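Long-range contacts in BamL (Bacillus amyloliquefaciens, PDB 4KVZ), which acts as an N-methyltransferase of plantazolicin biosynthesis, probably taking the methyl group from S-adenosylmethionine and leaving the S-adenosyl-L-homocysteine bound here: residues I127-L132 with C156-D161; C69-V74 with I97-K102; T19-P24 with E180-D185; L162-L167 with R188-M193. One frame throughout, in Å; residues are numbered along the deposited sequence.

Contact 1 (I127-L132 with C156-D161); sequences IIFIHL and CIYIVD. With SAH (S-adenosyl-L-homocysteine), chain B.
Ile127-His131 and Cys156-Asp161 are neighbouring parallel strands at the centre of the Rossmann-like sheet of a class I methyltransferase, a clear case of a cofactor site built at the C-terminal ends of strands. The amides alternate in direction: Ile128 N gives to Cys156 O (2.9 Å), Tyr158 N to Ile128 O, Ile130 N to Tyr158 O and Val160 N to Ile130 O. Next, Leu132 N reaches Val160 O (2.7 Å), and a water is a second donor to each of Ile130 O and Val160 O. The carbonyl of His131 instead leaves the strand pair and accepts from the amino N of SAH (2.8 Å). On one face of the sheet the Phe129 and Tyr158 rings run alongside each other, pointing the same way, with Phe129 CE1 3.7 Å from Tyr158 CD2. On the opposite face the isoleucines interlock; because CG1 of Ile130 stands beside the backbone N (chi1 -46°), its CD1 meets Ile159 CG1 at 3.7 Å and also Ile157 CG2. Helix 24-57 packs on the Phe129 side, where Phe49 meets that ring edge-to-face; strand 63-67 flanks 127-131, and strand 258-266 flanks 156-161, stacking Trp262 on Tyr158.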
# COMPACT_ATOMS: atom_id res chain seq x y z
N ILE A 127 -3.05 11.96 0.27
CA ILE A 127 -2.33 10.68 0.18
C ILE A 127 -3.34 9.56 0.01
O ILE A 127 -4.30 9.46 0.77
CB ILE A 127 -1.47 10.43 1.45
CG1 ILE A 127 -0.35 11.50 1.55
CG2 ILE A 127 -0.91 9.01 1.45
CD1 ILE A 127 0.40 11.55 2.87
N ILE A 128 -3.12 8.72 -0.99
CA ILE A 128 -3.90 7.51 -1.16
C ILE A 128 -2.90 6.36 -0.99
O ILE A 128 -1.88 6.30 -1.69
CB ILE A 128 -4.61 7.47 -2.54
CG1 ILE A 128 -5.50 8.70 -2.71
CG2 ILE A 128 -5.40 6.17 -2.70
CD1 ILE A 128 -6.16 8.88 -4.06
N PHE A 129 -3.18 5.47 -0.05
CA PHE A 129 -2.25 4.42 0.37
C PHE A 129 -2.82 3.06 -0.04
O PHE A 129 -3.97 2.75 0.24
CB PHE A 129 -2.08 4.50 1.90
CG PHE A 129 -0.97 3.64 2.48
CD1 PHE A 129 0.29 3.57 1.89
CD2 PHE A 129 -1.18 2.96 3.67
CE1 PHE A 129 1.31 2.81 2.45
CE2 PHE A 129 -0.16 2.20 4.24
CZ PHE A 129 1.09 2.14 3.64
N ILE A 130 -2.01 2.26 -0.73
CA ILE A 130 -2.43 0.93 -1.19
C ILE A 130 -1.34 -0.04 -0.74
O ILE A 130 -0.34 -0.26 -1.43
CB ILE A 130 -2.61 0.83 -2.74
CG1 ILE A 130 -3.42 2.02 -3.29
CG2 ILE A 130 -3.27 -0.49 -3.12
CD1 ILE A 130 -3.50 2.08 -4.81
N HIS A 131 -1.52 -0.57 0.47
CA HIS A 131 -0.48 -1.37 1.12
C HIS A 131 -0.78 -2.86 1.10
O HIS A 131 -1.78 -3.32 1.67
CB HIS A 131 -0.28 -0.89 2.55
CG HIS A 131 0.95 -1.42 3.21
ND1 HIS A 131 2.20 -0.91 2.97
CD2 HIS A 131 1.12 -2.43 4.09
CE1 HIS A 131 3.09 -1.57 3.69
NE2 HIS A 131 2.46 -2.50 4.38
N LEU A 132 0.09 -3.60 0.42
CA LEU A 132 0.03 -5.07 0.36
C LEU A 132 -1.35 -5.59 -0.03
O LEU A 132 -1.90 -6.47 0.64
CB LEU A 132 0.54 -5.69 1.67
CG LEU A 132 2.02 -5.38 1.99
CD1 LEU A 132 2.42 -5.93 3.35
CD2 LEU A 132 2.92 -5.93 0.90
N CYS A 156 -0.13 12.25 -3.55
CA CYS A 156 0.50 11.04 -4.05
C CYS A 156 -0.30 9.81 -3.73
O CYS A 156 -1.00 9.73 -2.71
CB CYS A 156 1.93 10.88 -3.51
SG CYS A 156 2.11 10.76 -1.71
N ILE A 157 -0.17 8.84 -4.63
CA ILE A 157 -0.59 7.47 -4.38
C ILE A 157 0.68 6.73 -4.05
O ILE A 157 1.69 6.85 -4.77
CB ILE A 157 -1.26 6.83 -5.62
CG1 ILE A 157 -2.54 7.60 -5.98
CG2 ILE A 157 -1.55 5.36 -5.36
CD1 ILE A 157 -3.19 7.19 -7.29
N TYR A 158 0.67 5.99 -2.95
CA TYR A 158 1.83 5.20 -2.56
C TYR A 158 1.38 3.75 -2.50
O TYR A 158 0.50 3.39 -1.74
CB TYR A 158 2.41 5.67 -1.22
CG TYR A 158 3.66 4.91 -0.79
CD1 TYR A 158 4.64 4.55 -1.73
CD2 TYR A 158 3.88 4.57 0.54
CE1 TYR A 158 5.78 3.86 -1.35
CE2 TYR A 158 5.02 3.90 0.93
CZ TYR A 158 5.97 3.55 -0.02
OH TYR A 158 7.11 2.87 0.36
N ILE A 159 2.00 2.92 -3.36
CA ILE A 159 1.68 1.50 -3.45
C ILE A 159 2.87 0.67 -2.99
O ILE A 159 3.99 0.85 -3.49
CB ILE A 159 1.35 1.11 -4.92
CG1 ILE A 159 0.19 1.95 -5.45
CG2 ILE A 159 1.05 -0.38 -5.03
CD1 ILE A 159 -0.03 1.83 -6.95
N VAL A 160 2.63 -0.24 -2.04
CA VAL A 160 3.65 -1.18 -1.58
C VAL A 160 3.11 -2.57 -1.84
O VAL A 160 2.03 -2.93 -1.36
CB VAL A 160 4.00 -0.98 -0.08
CG1 VAL A 160 5.06 -1.96 0.37
CG2 VAL A 160 4.48 0.43 0.17
N ASP A 161 3.83 -3.37 -2.62
CA ASP A 161 3.33 -4.72 -2.92
C ASP A 161 4.41 -5.76 -3.11
O ASP A 161 5.59 -5.45 -3.17
CB ASP A 161 2.39 -4.69 -4.14
CG ASP A 161 1.25 -5.71 -4.02
OD1 ASP A 161 1.11 -6.36 -2.95
OD2 ASP A 161 0.50 -5.87 -5.01
N SAH B . -3.65 -2.64 3.64
CA SAH B . -3.72 -3.82 4.51
CB SAH B . -3.93 -5.08 3.66
CG SAH B . -4.87 -6.03 4.39
SD SAH B . -4.94 -7.60 3.57
C SAH B . -2.44 -3.98 5.27
O SAH B . -1.40 -3.48 4.86
OXT SAH B . -2.41 -4.60 6.33
C5' SAH B . -5.66 -7.19 2.01
C4' SAH B . -6.98 -6.46 2.22
O4' SAH B . -7.49 -6.01 0.96
C3' SAH B . -8.07 -7.35 2.82
O3' SAH B . -8.60 -6.71 4.00
C2' SAH B . -9.13 -7.45 1.74
O2' SAH B . -10.45 -7.55 2.26
C1' SAH B . -8.91 -6.16 0.97
N9 SAH B . -9.40 -6.18 -0.43
C8 SAH B . -9.21 -7.15 -1.35
N7 SAH B . -9.78 -6.81 -2.53
C5 SAH B . -10.35 -5.60 -2.36
C6 SAH B . -11.13 -4.66 -3.19
N6 SAH B . -11.42 -4.94 -4.49
N1 SAH B . -11.53 -3.50 -2.63
C2 SAH B . -11.27 -3.18 -1.34
N3 SAH B . -10.57 -4.00 -0.53
C4 SAH B . -10.10 -5.19 -0.98
O HOH W 1 -0.45 -2.93 -2.60

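Contact 2 (C69-V74 with I97-K102); sequences CGQGQV and ISSAKK
The carboxamide of Gln71 presents one flat face to Ser99, whose CB sits above that plane 3.8 Å from Gln71 CD, with OG over the same face. This is packing and not a polar pairing: the Ser99 hydroxyl is bonded to the carbonyl of Gln95 in its own helix. Gln71 reaches this place with its chain extended beyond CG (chi2 -172°), lying along the helix surface. The second flat group is the peptide joining Gln71 to Gly72. The methyl of Ala100 lies over its face, CB 3.7 Å from Gln71 C, while Ala100 CA points its hydrogen at Gln71 O, a C-H...O contact of 3.4 Å. Gly70 and Gly72 belong to the G-x-G-x-G loop, the glycine-rich first motif of Rossmann-like methyltransferases, which here turns from strand 63-67 into helix 73-81 through a type II' turn from Cys69 to Gly72, closed by Gly72 N donating to Cys69 O at 3.0 Å. Gly70 takes the positive phi of 56° that this turn asks of its second residue, and its N-H holds Asp91 OD2, thereby positioning a residue that binds SAH through its other oxygen. Gly72, the N-cap of helix 73-81, is where a side chain would run into Ala100: a CB there would come only 3.1 Å from Ala100 CB. Deeper in, Cys69 SG touches the CD1 methyl of Ile97 at 3.7 Å, and Phe109 of strand 108-111 packs against Cys69, Ile97 and Ala100 alike.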
# COMPACT_ATOMS: atom_id res chain seq x y z
N CYS A 69 -8.10 -1.20 3.58
CA CYS A 69 -7.68 -0.74 4.90
C CYS A 69 -7.69 -1.80 6.01
O CYS A 69 -7.27 -1.51 7.13
CB CYS A 69 -8.52 0.45 5.34
SG CYS A 69 -10.27 0.05 5.62
N GLY A 70 -8.22 -2.99 5.70
CA GLY A 70 -8.32 -4.06 6.69
C GLY A 70 -9.08 -3.59 7.92
O GLY A 70 -10.13 -2.95 7.80
N GLN A 71 -8.54 -3.91 9.09
CA GLN A 71 -9.19 -3.54 10.36
C GLN A 71 -8.87 -2.12 10.83
O GLN A 71 -9.03 -1.79 12.01
CB GLN A 71 -8.86 -4.58 11.45
CG GLN A 71 -9.37 -5.99 11.14
CD GLN A 71 -9.21 -6.95 12.32
OE1 GLN A 71 -8.72 -6.58 13.39
NE2 GLN A 71 -9.64 -8.19 12.12
N GLY A 72 -8.40 -1.28 9.92
CA GLY A 72 -8.19 0.14 10.20
C GLY A 72 -6.91 0.50 10.94
O GLY A 72 -6.81 1.59 11.53
N GLN A 73 -5.93 -0.40 10.91
CA GLN A 73 -4.67 -0.19 11.63
C GLN A 73 -3.93 1.06 11.17
O GLN A 73 -3.43 1.80 12.00
CB GLN A 73 -3.75 -1.41 11.54
CG GLN A 73 -4.32 -2.71 12.12
CD GLN A 73 -5.08 -3.55 11.11
OE1 GLN A 73 -5.70 -3.03 10.19
NE2 GLN A 73 -5.05 -4.86 11.30
N VAL A 74 -3.86 1.30 9.86
CA VAL A 74 -3.24 2.53 9.33
C VAL A 74 -3.98 3.79 9.78
O VAL A 74 -3.36 4.78 10.17
CB VAL A 74 -3.11 2.52 7.79
CG1 VAL A 74 -2.42 3.79 7.30
CG2 VAL A 74 -2.31 1.30 7.37
N ILE A 97 -14.26 -4.14 8.14
CA ILE A 97 -14.81 -2.80 8.35
C ILE A 97 -15.53 -2.74 9.70
O ILE A 97 -15.45 -1.75 10.42
CB ILE A 97 -15.73 -2.36 7.19
CG1 ILE A 97 -14.91 -2.16 5.90
CG2 ILE A 97 -16.48 -1.08 7.52
CD1 ILE A 97 -13.79 -1.15 6.01
N SER A 98 -16.21 -3.83 10.06
CA SER A 98 -16.86 -3.88 11.38
C SER A 98 -15.83 -3.69 12.51
O SER A 98 -16.04 -2.88 13.43
CB SER A 98 -17.62 -5.20 11.56
OG SER A 98 -18.18 -5.26 12.86
N SER A 99 -14.72 -4.41 12.40
CA SER A 99 -13.60 -4.29 13.34
C SER A 99 -13.03 -2.87 13.36
O SER A 99 -12.77 -2.32 14.43
CB SER A 99 -12.51 -5.29 12.99
OG SER A 99 -12.93 -6.62 13.27
N ALA A 100 -12.84 -2.28 12.18
CA ALA A 100 -12.33 -0.91 12.06
C ALA A 100 -13.25 0.08 12.77
O ALA A 100 -12.79 0.99 13.44
CB ALA A 100 -12.16 -0.52 10.59
N LYS A 101 -14.56 -0.11 12.63
CA LYS A 101 -15.51 0.80 13.25
C LYS A 101 -15.48 0.73 14.79
O LYS A 101 -15.75 1.73 15.47
CB LYS A 101 -16.92 0.58 12.67
CG LYS A 101 -17.02 1.16 11.27
CD LYS A 101 -18.39 0.97 10.64
CE LYS A 101 -18.45 1.68 9.29
NZ LYS A 101 -19.72 1.42 8.57
N LYS A 102 -15.09 -0.42 15.33
CA LYS A 102 -15.00 -0.61 16.79
C LYS A 102 -13.88 0.20 17.43
O LYS A 102 -13.86 0.38 18.65
CB LYS A 102 -14.84 -2.08 17.15
CG LYS A 102 -16.03 -2.96 16.82
CD LYS A 102 -15.77 -4.39 17.24
CE LYS A 102 -16.71 -5.37 16.55
NZ LYS A 102 -16.21 -5.76 15.19

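Contact 3 (T19-P24 with E180-D185); sequences TWFSHP and EAYLKD. With SAH (S-adenosyl-L-homocysteine), chain B.
With CG of Trp20 anti to its carbonyl carbon (chi1 -71°) and CG of Tyr182 anti to its amide nitrogen (chi1 164°), the indole is laid flat on helix 177-188 and the phenol is swung past it towards the ligand. One indole face rests on the backbone and CB of Tyr182, whose CB stands 3.7 Å from the centroid of the six-membered ring, almost on the ring normal, as a CH-pi contact. The phenol turns its edge to the same indole in an offset edge-to-face pair, the ring planes 61° apart and Tyr182 CD1 3.6 Å from Trp20 CG. The polar edge of the indole is used too: Trp20 NE1 donates in its ring plane, nearly straight, to the anti lone pair of Asp185 OD2 at 2.8 Å. That oxygen also accepts from Gln16, and Asp185 OD1 forms a salt bridge with Arg188, so the carboxylate is held from several directions. An alanine at Trp20 is likely to leave Asp185 OD2 without its indole donor and to open a gap over Tyr182 CB and CD1. The Phe21 side chain crosses that of Tyr182 at about a right angle, its CZ 3.3 Å from Tyr182 OH, which is bonded to Asp34 of helix 24-57. The Phe21 ring lays a face towards SAH C5', and its CE1 comes to 3.3 Å from SAH SD. This aromatic cluster ties helix 11-22, near the N-terminus, to helix 177-188 across the sulfur end of the cofactor pocket, consistent with the N-terminal lids of many class I methyltransferases.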
# COMPACT_ATOMS: atom_id res chain seq x y z
N THR A 19 -9.25 -15.13 -2.45
CA THR A 19 -9.99 -16.11 -1.63
C THR A 19 -9.51 -16.12 -0.17
O THR A 19 -10.27 -16.44 0.75
CB THR A 19 -9.92 -17.55 -2.22
OG1 THR A 19 -8.58 -18.05 -2.18
CG2 THR A 19 -10.42 -17.56 -3.66
N TRP A 20 -8.25 -15.73 0.03
CA TRP A 20 -7.65 -15.73 1.36
C TRP A 20 -8.14 -14.60 2.25
O TRP A 20 -7.77 -14.54 3.43
CB TRP A 20 -6.12 -15.73 1.25
CG TRP A 20 -5.60 -17.04 0.75
CD1 TRP A 20 -5.41 -17.41 -0.56
CD2 TRP A 20 -5.25 -18.18 1.54
NE1 TRP A 20 -4.95 -18.70 -0.62
CE2 TRP A 20 -4.83 -19.20 0.65
CE3 TRP A 20 -5.23 -18.43 2.92
CZ2 TRP A 20 -4.41 -20.46 1.10
CZ3 TRP A 20 -4.81 -19.70 3.36
CH2 TRP A 20 -4.41 -20.69 2.45
N PHE A 21 -8.98 -13.73 1.71
CA PHE A 21 -9.53 -12.62 2.48
C PHE A 21 -11.05 -12.61 2.55
O PHE A 21 -11.64 -11.83 3.29
CB PHE A 21 -8.98 -11.27 1.96
CG PHE A 21 -7.48 -11.20 1.99
CD1 PHE A 21 -6.81 -10.91 3.17
CD2 PHE A 21 -6.74 -11.48 0.85
CE1 PHE A 21 -5.42 -10.89 3.21
CE2 PHE A 21 -5.35 -11.45 0.88
CZ PHE A 21 -4.69 -11.15 2.06
N SER A 22 -11.69 -13.53 1.82
CA SER A 22 -13.14 -13.50 1.67
C SER A 22 -13.86 -14.71 2.27
O SER A 22 -15.08 -14.77 2.26
CB SER A 22 -13.51 -13.38 0.20
OG SER A 22 -13.00 -14.48 -0.53
N HIS A 23 -13.09 -15.68 2.77
CA HIS A 23 -13.66 -16.87 3.41
C HIS A 23 -13.10 -16.98 4.82
O HIS A 23 -11.91 -16.78 5.02
CB HIS A 23 -13.33 -18.12 2.61
CG HIS A 23 -13.67 -18.02 1.15
ND1 HIS A 23 -12.72 -18.05 0.16
CD2 HIS A 23 -14.86 -17.88 0.52
CE1 HIS A 23 -13.30 -17.95 -1.02
NE2 HIS A 23 -14.61 -17.84 -0.83
N PRO A 24 -13.97 -17.31 5.80
CA PRO A 24 -13.64 -17.24 7.24
C PRO A 24 -12.39 -18.02 7.64
O PRO A 24 -11.53 -17.49 8.34
CB PRO A 24 -14.88 -17.85 7.92
CG PRO A 24 -15.98 -17.69 6.93
CD PRO A 24 -15.33 -17.84 5.58
N GLU A 180 2.37 -21.28 3.91
CA GLU A 180 3.05 -21.53 2.63
C GLU A 180 2.07 -21.45 1.46
O GLU A 180 2.36 -20.80 0.45
CB GLU A 180 3.80 -22.87 2.62
CG GLU A 180 5.03 -22.90 3.52
CD GLU A 180 5.93 -24.10 3.29
OE1 GLU A 180 5.62 -24.95 2.41
OE2 GLU A 180 6.98 -24.20 3.97
N ALA A 181 0.92 -22.10 1.61
CA ALA A 181 -0.15 -22.07 0.61
C ALA A 181 -0.67 -20.66 0.35
O ALA A 181 -0.81 -20.23 -0.80
CB ALA A 181 -1.28 -22.99 1.03
N TYR A 182 -0.94 -19.93 1.44
CA TYR A 182 -1.34 -18.52 1.35
C TYR A 182 -0.33 -17.70 0.54
O TYR A 182 -0.70 -17.05 -0.45
CB TYR A 182 -1.52 -17.94 2.77
CG TYR A 182 -1.57 -16.43 2.85
CD1 TYR A 182 -2.60 -15.71 2.25
CD2 TYR A 182 -0.59 -15.72 3.56
CE1 TYR A 182 -2.65 -14.33 2.33
CE2 TYR A 182 -0.63 -14.33 3.63
CZ TYR A 182 -1.66 -13.65 3.01
OH TYR A 182 -1.71 -12.27 3.07
N LEU A 183 0.94 -17.76 0.93
CA LEU A 183 1.98 -16.97 0.28
C LEU A 183 2.13 -17.35 -1.18
O LEU A 183 2.22 -16.47 -2.04
CB LEU A 183 3.32 -17.13 1.01
CG LEU A 183 3.35 -16.51 2.42
CD1 LEU A 183 4.59 -16.96 3.18
CD2 LEU A 183 3.26 -14.99 2.35
N LYS A 184 2.13 -18.64 -1.48
CA LYS A 184 2.21 -19.08 -2.87
C LYS A 184 1.11 -18.44 -3.72
O LYS A 184 1.38 -17.92 -4.81
CB LYS A 184 2.16 -20.60 -2.98
CG LYS A 184 3.49 -21.24 -2.68
CD LYS A 184 3.38 -22.75 -2.77
CE LYS A 184 4.74 -23.40 -2.57
NZ LYS A 184 4.57 -24.85 -2.27
N ASP A 185 -0.12 -18.45 -3.20
CA ASP A 185 -1.24 -17.84 -3.91
C ASP A 185 -1.05 -16.32 -4.06
O ASP A 185 -1.29 -15.77 -5.14
CB ASP A 185 -2.57 -18.15 -3.22
CG ASP A 185 -3.09 -19.54 -3.55
OD1 ASP A 185 -2.53 -20.22 -4.43
OD2 ASP A 185 -4.09 -19.96 -2.91
N SAH B . -3.65 -2.64 3.64
CA SAH B . -3.72 -3.82 4.51
CB SAH B . -3.93 -5.08 3.66
CG SAH B . -4.87 -6.03 4.39
SD SAH B . -4.94 -7.60 3.57
C SAH B . -2.44 -3.98 5.27
O SAH B . -1.40 -3.48 4.86
OXT SAH B . -2.41 -4.60 6.33
C5' SAH B . -5.66 -7.19 2.01
C4' SAH B . -6.98 -6.46 2.22
O4' SAH B . -7.49 -6.01 0.96
C3' SAH B . -8.07 -7.35 2.82
O3' SAH B . -8.60 -6.71 4.00
C2' SAH B . -9.13 -7.45 1.74
O2' SAH B . -10.45 -7.55 2.26
C1' SAH B . -8.91 -6.16 0.97
N9 SAH B . -9.40 -6.18 -0.43
C8 SAH B . -9.21 -7.15 -1.35
N7 SAH B . -9.78 -6.81 -2.53
C5 SAH B . -10.35 -5.60 -2.36
C6 SAH B . -11.13 -4.66 -3.19
N6 SAH B . -11.42 -4.94 -4.49
N1 SAH B . -11.53 -3.50 -2.63
C2 SAH B . -11.27 -3.18 -1.34
N3 SAH B . -10.57 -4.00 -0.53
C4 SAH B . -10.10 -5.19 -0.98

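Contact 4 (L162-L167 with R188-M193); sequences LDRNSL and RASLTM
Arg164 stretches across segment 188-193 with its CG turned away from its own amide (chi1 -167°) and the chain extended to NE, so that a single nitrogen, NH2, grips two carbonyls: Arg188 O at 2.8 Å and Ser190 O at 2.9 Å. Both oxygens lie at the edge of the guanidinium, close to its plane, which fixes its rotation. At the root of the same residue, Arg164 N donates to Leu191 O (2.9 Å). Ser190 OG sits under the arginine, 3.3 Å from Arg164 CB, but its hydrogen-bond partner is Tyr187 O. Thr192 crosses obliquely beyond, CG2 4.1 Å from Arg164 CD. Asp163 points elsewhere: its OD1 takes the N-H of Asn165 from above the carboxylate plane (2.9 Å), an Asx turn that starts the short 3-10 segment. An alanine in place of Asp163 would probably leave Asn165 N without this acceptor and free the turn that aims Arg164. A water links Leu162 O to Leu191 N. The contact joins the loop after strand 155-162 to the one between helices 177-188 and 193-204: Leu162 packs on Tyr187, Leu191 on Phe196 and Leu199, and Asp163 and Met193 on Leu259 of strand 258-266.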
# COMPACT_ATOMS: atom_id res chain seq x y z
N LEU A 162 3.99 -7.02 -3.16
CA LEU A 162 4.92 -8.13 -3.35
C LEU A 162 5.65 -8.02 -4.68
O LEU A 162 5.08 -7.60 -5.68
CB LEU A 162 4.17 -9.46 -3.29
CG LEU A 162 3.40 -9.82 -2.02
CD1 LEU A 162 2.83 -11.22 -2.18
CD2 LEU A 162 4.26 -9.71 -0.76
N ASP A 163 6.93 -8.41 -4.67
CA ASP A 163 7.72 -8.52 -5.89
C ASP A 163 7.74 -9.99 -6.27
O ASP A 163 8.20 -10.83 -5.50
CB ASP A 163 9.14 -8.01 -5.63
CG ASP A 163 10.04 -8.09 -6.86
OD1 ASP A 163 9.69 -8.79 -7.84
OD2 ASP A 163 11.10 -7.43 -6.84
N ARG A 164 7.23 -10.30 -7.46
CA ARG A 164 7.17 -11.69 -7.92
C ARG A 164 8.49 -12.43 -7.75
O ARG A 164 8.51 -13.61 -7.41
CB ARG A 164 6.72 -11.73 -9.38
CG ARG A 164 6.32 -13.11 -9.87
CD ARG A 164 5.82 -13.06 -11.30
NE ARG A 164 5.22 -14.34 -11.67
CZ ARG A 164 3.96 -14.69 -11.41
NH1 ARG A 164 3.52 -15.88 -11.77
NH2 ARG A 164 3.14 -13.85 -10.78
N ASN A 165 9.59 -11.71 -7.96
CA ASN A 165 10.93 -12.30 -7.90
C ASN A 165 11.41 -12.62 -6.48
O ASN A 165 12.42 -13.30 -6.31
CB ASN A 165 11.92 -11.41 -8.66
CG ASN A 165 11.71 -11.50 -10.17
OD1 ASN A 165 11.54 -10.48 -10.85
ND2 ASN A 165 11.74 -12.71 -10.70
N SER A 166 10.66 -12.15 -5.48
CA SER A 166 10.97 -12.40 -4.06
C SER A 166 10.29 -13.64 -3.47
O SER A 166 10.34 -13.84 -2.25
CB SER A 166 10.57 -11.18 -3.21
OG SER A 166 11.33 -10.03 -3.55
N LEU A 167 9.68 -14.46 -4.32
CA LEU A 167 8.93 -15.64 -3.85
C LEU A 167 9.71 -16.52 -2.86
O LEU A 167 9.18 -16.89 -1.81
CB LEU A 167 8.45 -16.50 -5.03
CG LEU A 167 7.88 -17.89 -4.70
CD1 LEU A 167 6.53 -17.82 -4.00
CD2 LEU A 167 7.79 -18.73 -5.96
N ARG A 188 1.73 -15.69 -6.68
CA ARG A 188 1.31 -15.99 -8.04
C ARG A 188 0.57 -14.81 -8.68
O ARG A 188 0.64 -14.62 -9.89
CB ARG A 188 0.48 -17.27 -8.11
CG ARG A 188 0.55 -17.94 -9.47
CD ARG A 188 -0.41 -19.10 -9.59
NE ARG A 188 0.08 -20.29 -8.89
CZ ARG A 188 -0.39 -20.73 -7.73
NH1 ARG A 188 -1.34 -20.06 -7.09
NH2 ARG A 188 0.11 -21.83 -7.19
N ALA A 189 -0.09 -14.00 -7.85
CA ALA A 189 -0.84 -12.83 -8.31
C ALA A 189 0.03 -11.59 -8.51
O ALA A 189 -0.41 -10.60 -9.10
CB ALA A 189 -1.98 -12.53 -7.35
N SER A 190 1.27 -11.64 -8.03
CA SER A 190 2.14 -10.47 -7.99
C SER A 190 2.80 -10.16 -9.33
O SER A 190 2.89 -11.02 -10.22
CB SER A 190 3.19 -10.63 -6.91
OG SER A 190 4.13 -11.63 -7.26
N LEU A 191 3.28 -8.92 -9.43
CA LEU A 191 3.99 -8.42 -10.60
C LEU A 191 5.51 -8.42 -10.41
O LEU A 191 6.02 -8.35 -9.28
CB LEU A 191 3.53 -6.99 -10.91
CG LEU A 191 2.04 -6.83 -11.24
CD1 LEU A 191 1.63 -5.37 -11.10
CD2 LEU A 191 1.73 -7.37 -12.63
N THR A 192 6.23 -8.50 -11.53
CA THR A 192 7.66 -8.23 -11.50
C THR A 192 7.83 -6.72 -11.42
O THR A 192 6.90 -5.97 -11.71
CB THR A 192 8.35 -8.71 -12.79
OG1 THR A 192 7.85 -7.94 -13.88
CG2 THR A 192 8.08 -10.19 -13.05
N MET A 193 9.02 -6.30 -11.03
CA MET A 193 9.39 -4.89 -10.98
C MET A 193 9.13 -4.17 -12.31
O MET A 193 8.53 -3.10 -12.34
CB MET A 193 10.85 -4.76 -10.53
CG MET A 193 11.45 -3.37 -10.64
SD MET A 193 10.59 -2.12 -9.68
CE MET A 193 11.68 -0.74 -10.02
O HOH W 2 2.88 -7.23 -7.28

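Overall arrangement
Three of the four contacts meet at SAH from different sides: contact 1 binds its amino nitrogen, contact 2 supplies the glycine-rich loop, and contact 3 lays an aromatic ring by its sulfur. Contacts 1 and 2 touch directly, Phe129 CE2 lying 3.9 Å from Val74 CG2, though their centres are about 17 Å apart. Contact 3 comes no nearer to contact 1 than about 6 Å between nearest atoms, and contacts 1 and 2 are both nested in the chain loop it closes. In contact 4 the Leu162 side chain is about 10 Å from SAH; its centre lies about 27 Å from that of contact 2, yet it continues the strand of contact 1 and the helix of contact 3, whose loop it crosses.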